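Local coordinates for protein phosphoribosylformylglycinamidine synthase, purS subunit (Thermotoga maritima, PDB 1VQ3) that is the small PurS subunit of phosphoribosylformylglycinamidine synthase, an alpha-beta protein that assembles here as four copies of one chain, at residues V22-R25 and S26-D30. Numbering follows the deposited sequence.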
ATOM      1  N   VAL C  22       1.317   3.891 -13.057  1.00 17.97           N
ATOM      2  CA  VAL C  22       0.356   4.857 -13.541  1.00 20.35           C
ATOM      3  C   VAL C  22      -0.997   4.188 -13.457  1.00 21.90           C
ATOM      4  O   VAL C  22      -1.225   3.126 -14.063  1.00 20.77           O
ATOM      5  CB  VAL C  22       0.588   5.235 -15.034  1.00 22.03           C
ATOM      6  CG1 VAL C  22      -0.335   6.378 -15.429  1.00 22.81           C
ATOM      7  CG2 VAL C  22       2.047   5.613 -15.264  1.00 20.91           C
ATOM      8  N   GLN C  23      -1.894   4.792 -12.698  1.00 17.95           N
ATOM      9  CA  GLN C  23      -3.183   4.192 -12.436  1.00 17.94           C
ATOM     10  C   GLN C  23      -4.250   5.215 -12.728  1.00 22.11           C
ATOM     11  O   GLN C  23      -4.052   6.372 -12.499  1.00 19.24           O
ATOM     12  CB  GLN C  23      -3.306   3.786 -10.971  1.00 20.26           C
ATOM     13  CG  GLN C  23      -2.469   2.602 -10.543  1.00 24.32           C
ATOM     14  CD  GLN C  23      -2.930   1.249 -11.153  1.00 22.84           C
ATOM     15  OE1 GLN C  23      -4.119   0.974 -11.320  1.00 30.18           O
ATOM     16  NE2 GLN C  23      -1.976   0.414 -11.447  1.00 22.97           N
ATOM     17  N   TYR C  24      -5.395   4.754 -13.187  1.00 21.59           N
ATOM     18  CA  TYR C  24      -6.540   5.624 -13.316  1.00 22.82           C
ATOM     19  C   TYR C  24      -6.994   6.102 -11.936  1.00 23.27           C
ATOM     20  O   TYR C  24      -6.965   5.342 -10.912  1.00 21.24           O
ATOM     21  CB  TYR C  24      -7.668   4.885 -14.016  1.00 21.31           C
ATOM     22  CG  TYR C  24      -7.431   4.669 -15.485  1.00 24.50           C
ATOM     23  CD1 TYR C  24      -7.149   5.738 -16.337  1.00 29.60           C
ATOM     24  CD2 TYR C  24      -7.551   3.421 -16.030  1.00 29.15           C
ATOM     25  CE1 TYR C  24      -6.987   5.543 -17.687  1.00 32.12           C
ATOM     26  CE2 TYR C  24      -7.410   3.204 -17.379  1.00 29.35           C
ATOM     27  CZ  TYR C  24      -7.119   4.258 -18.207  1.00 35.45           C
ATOM     28  OH  TYR C  24      -6.956   4.018 -19.544  1.00 34.17           O
ATOM     29  N   ARG C  25      -7.385   7.368 -11.872  1.00 21.95           N
ATOM     30  CA  ARG C  25      -7.898   7.882 -10.632  1.00 25.23           C
ATOM     31  C   ARG C  25      -9.199   7.137 -10.289  1.00 23.66           C
ATOM     32  O   ARG C  25      -9.858   6.559 -11.149  1.00 24.13           O
ATOM     33  CB  ARG C  25      -8.154   9.381 -10.701  1.00 26.28           C
ATOM     34  CG  ARG C  25      -6.953  10.222 -10.963  1.00 31.11           C
ATOM     35  CD  ARG C  25      -7.320  11.665 -11.265  1.00 36.06           C
ATOM     36  NE  ARG C  25      -6.139  12.461 -11.567  1.00 41.69           N
ATOM     37  CZ  ARG C  25      -5.284  12.901 -10.653  1.00 51.38           C
ATOM     38  NH1 ARG C  25      -5.473  12.634  -9.361  1.00 53.15           N
ATOM     39  NH2 ARG C  25      -4.223  13.608 -11.026  1.00 53.58           N
ATOM     40  N   SER C  26      -9.579   7.189  -9.024  1.00 25.54           N
ATOM     41  CA  SER C  26     -10.660   6.363  -8.519  1.00 29.72           C
ATOM     42  C   SER C  26     -12.024   6.756  -9.131  1.00 31.62           C
ATOM     43  O   SER C  26     -12.943   5.944  -9.214  1.00 28.66           O
ATOM     44  CB  SER C  26     -10.689   6.461  -6.997  1.00 29.62           C
ATOM     45  OG  SER C  26     -10.845   7.805  -6.636  1.00 29.80           O
ATOM     46  N   ASN C  27     -12.142   7.996  -9.585  1.00 28.45           N
ATOM     47  CA  ASN C  27     -13.418   8.420 -10.194  1.00 32.91           C
ATOM     48  C   ASN C  27     -13.490   8.114 -11.694  1.00 32.08           C
ATOM     49  O   ASN C  27     -14.466   8.518 -12.370  1.00 30.06           O
ATOM     50  CB  ASN C  27     -13.696   9.891  -9.880  1.00 32.29           C
ATOM     51  CG  ASN C  27     -12.642  10.826 -10.423  1.00 37.63           C
ATOM     52  OD1 ASN C  27     -11.535  10.425 -10.765  1.00 36.12           O
ATOM     53  ND2 ASN C  27     -12.997  12.095 -10.524  1.00 39.68           N
ATOM     54  N   VAL C  28     -12.456   7.428 -12.214  1.00 28.74           N
ATOM     55  CA  VAL C  28     -12.444   6.939 -13.616  1.00 30.13           C
ATOM     56  C   VAL C  28     -12.815   5.454 -13.654  1.00 31.20           C
ATOM     57  O   VAL C  28     -12.184   4.629 -13.004  1.00 30.77           O
ATOM     58  CB  VAL C  28     -11.032   7.095 -14.292  1.00 29.12           C
ATOM     59  CG1 VAL C  28     -11.065   6.651 -15.760  1.00 28.49           C
ATOM     60  CG2 VAL C  28     -10.529   8.495 -14.190  1.00 27.47           C
ATOM     61  N   ARG C  29     -13.807   5.085 -14.437  1.00 32.58           N
ATOM     62  CA  ARG C  29     -14.177   3.673 -14.562  1.00 34.88           C
ATOM     63  C   ARG C  29     -13.080   2.865 -15.263  1.00 31.63           C
ATOM     64  O   ARG C  29     -12.376   3.382 -16.117  1.00 31.33           O
ATOM     65  CB  ARG C  29     -15.465   3.538 -15.348  1.00 34.59           C
ATOM     66  CG  ARG C  29     -16.232   2.294 -15.009  1.00 41.18           C
ATOM     67  CD  ARG C  29     -17.340   2.010 -15.992  1.00 43.66           C
ATOM     68  NE  ARG C  29     -17.719   0.609 -16.005  1.00 50.03           N
ATOM     69  CZ  ARG C  29     -18.512   0.068 -16.930  1.00 57.23           C
ATOM     70  NH1 ARG C  29     -19.021   0.816 -17.915  1.00 60.23           N
ATOM     71  NH2 ARG C  29     -18.813  -1.223 -16.873  1.00 52.85           N
ATOM     72  N   ASP C  30     -12.939   1.599 -14.899  1.00 32.25           N
ATOM     73  CA  ASP C  30     -11.939   0.725 -15.518  1.00 32.97           C
ATOM     74  C   ASP C  30     -12.611  -0.577 -15.993  1.00 31.26           C
ATOM     75  O   ASP C  30     -12.508  -1.595 -15.331  1.00 32.38           O
ATOM     76  CB  ASP C  30     -10.788   0.456 -14.514  1.00 32.11           C
ATOM     77  CG  ASP C  30      -9.761  -0.550 -15.031  1.00 34.92           C
ATOM     78  OD1 ASP C  30      -9.686  -0.819 -16.262  1.00 30.22           O
ATOM     79  OD2 ASP C  30      -8.967  -1.118 -14.247  1.00 31.29           O
TER
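Arg25 and Val28 close a type I beta turn where strand 15-24 ends and the chain swings round toward helix 31-43. The turn rests on one backbone hydrogen bond, from Val28 N to Arg25 O at 2.9 Å. Val28 CG2 lies 3.7 Å from Arg25 O, the oxygen its own N-H bonds to, in van der Waals contact. Ser26 and Asn27 fill the two corner positions, where short polar side chains suit an exposed bend. Asn27 holds its amide between its own backbone N and carbonyl carbon (chi1 61°), which turns Asn27 OD1 back to lie 3.5 Å from Arg25 CB, again a van der Waals contact.

Apolar packing joins the last residue of the turn, Val28, to Tyr24 at the end of the strand. Val28 CB sits 4.0 Å from Tyr24 CB, and Val28 CG1 approaches the Tyr24 ring obliquely, 4.1 Å from Tyr24 CG and CD1. The two methyls of Val28 diverge, CG1 to the Tyr24 ring and CG2 to the Arg25 carbonyl, which a beta-branched residue allows. Val86 of the same chain also touches both Tyr24 and Val28.

The charged ends look elsewhere. Arg25 runs extended from CG to NE, away from the turn, and its NH2 bonds to Pro84 O. Asp30, the N-cap of helix 31-43, accepts from Gly33 N through OD1 and from Leu53 N through OD2, so one carboxylate ties the helix start to strand 51-62.

Chemically, then, a single backbone bond sets the turn, and a small Tyr24-Val28 apolar patch brings the strand end against the loop at the protein surface.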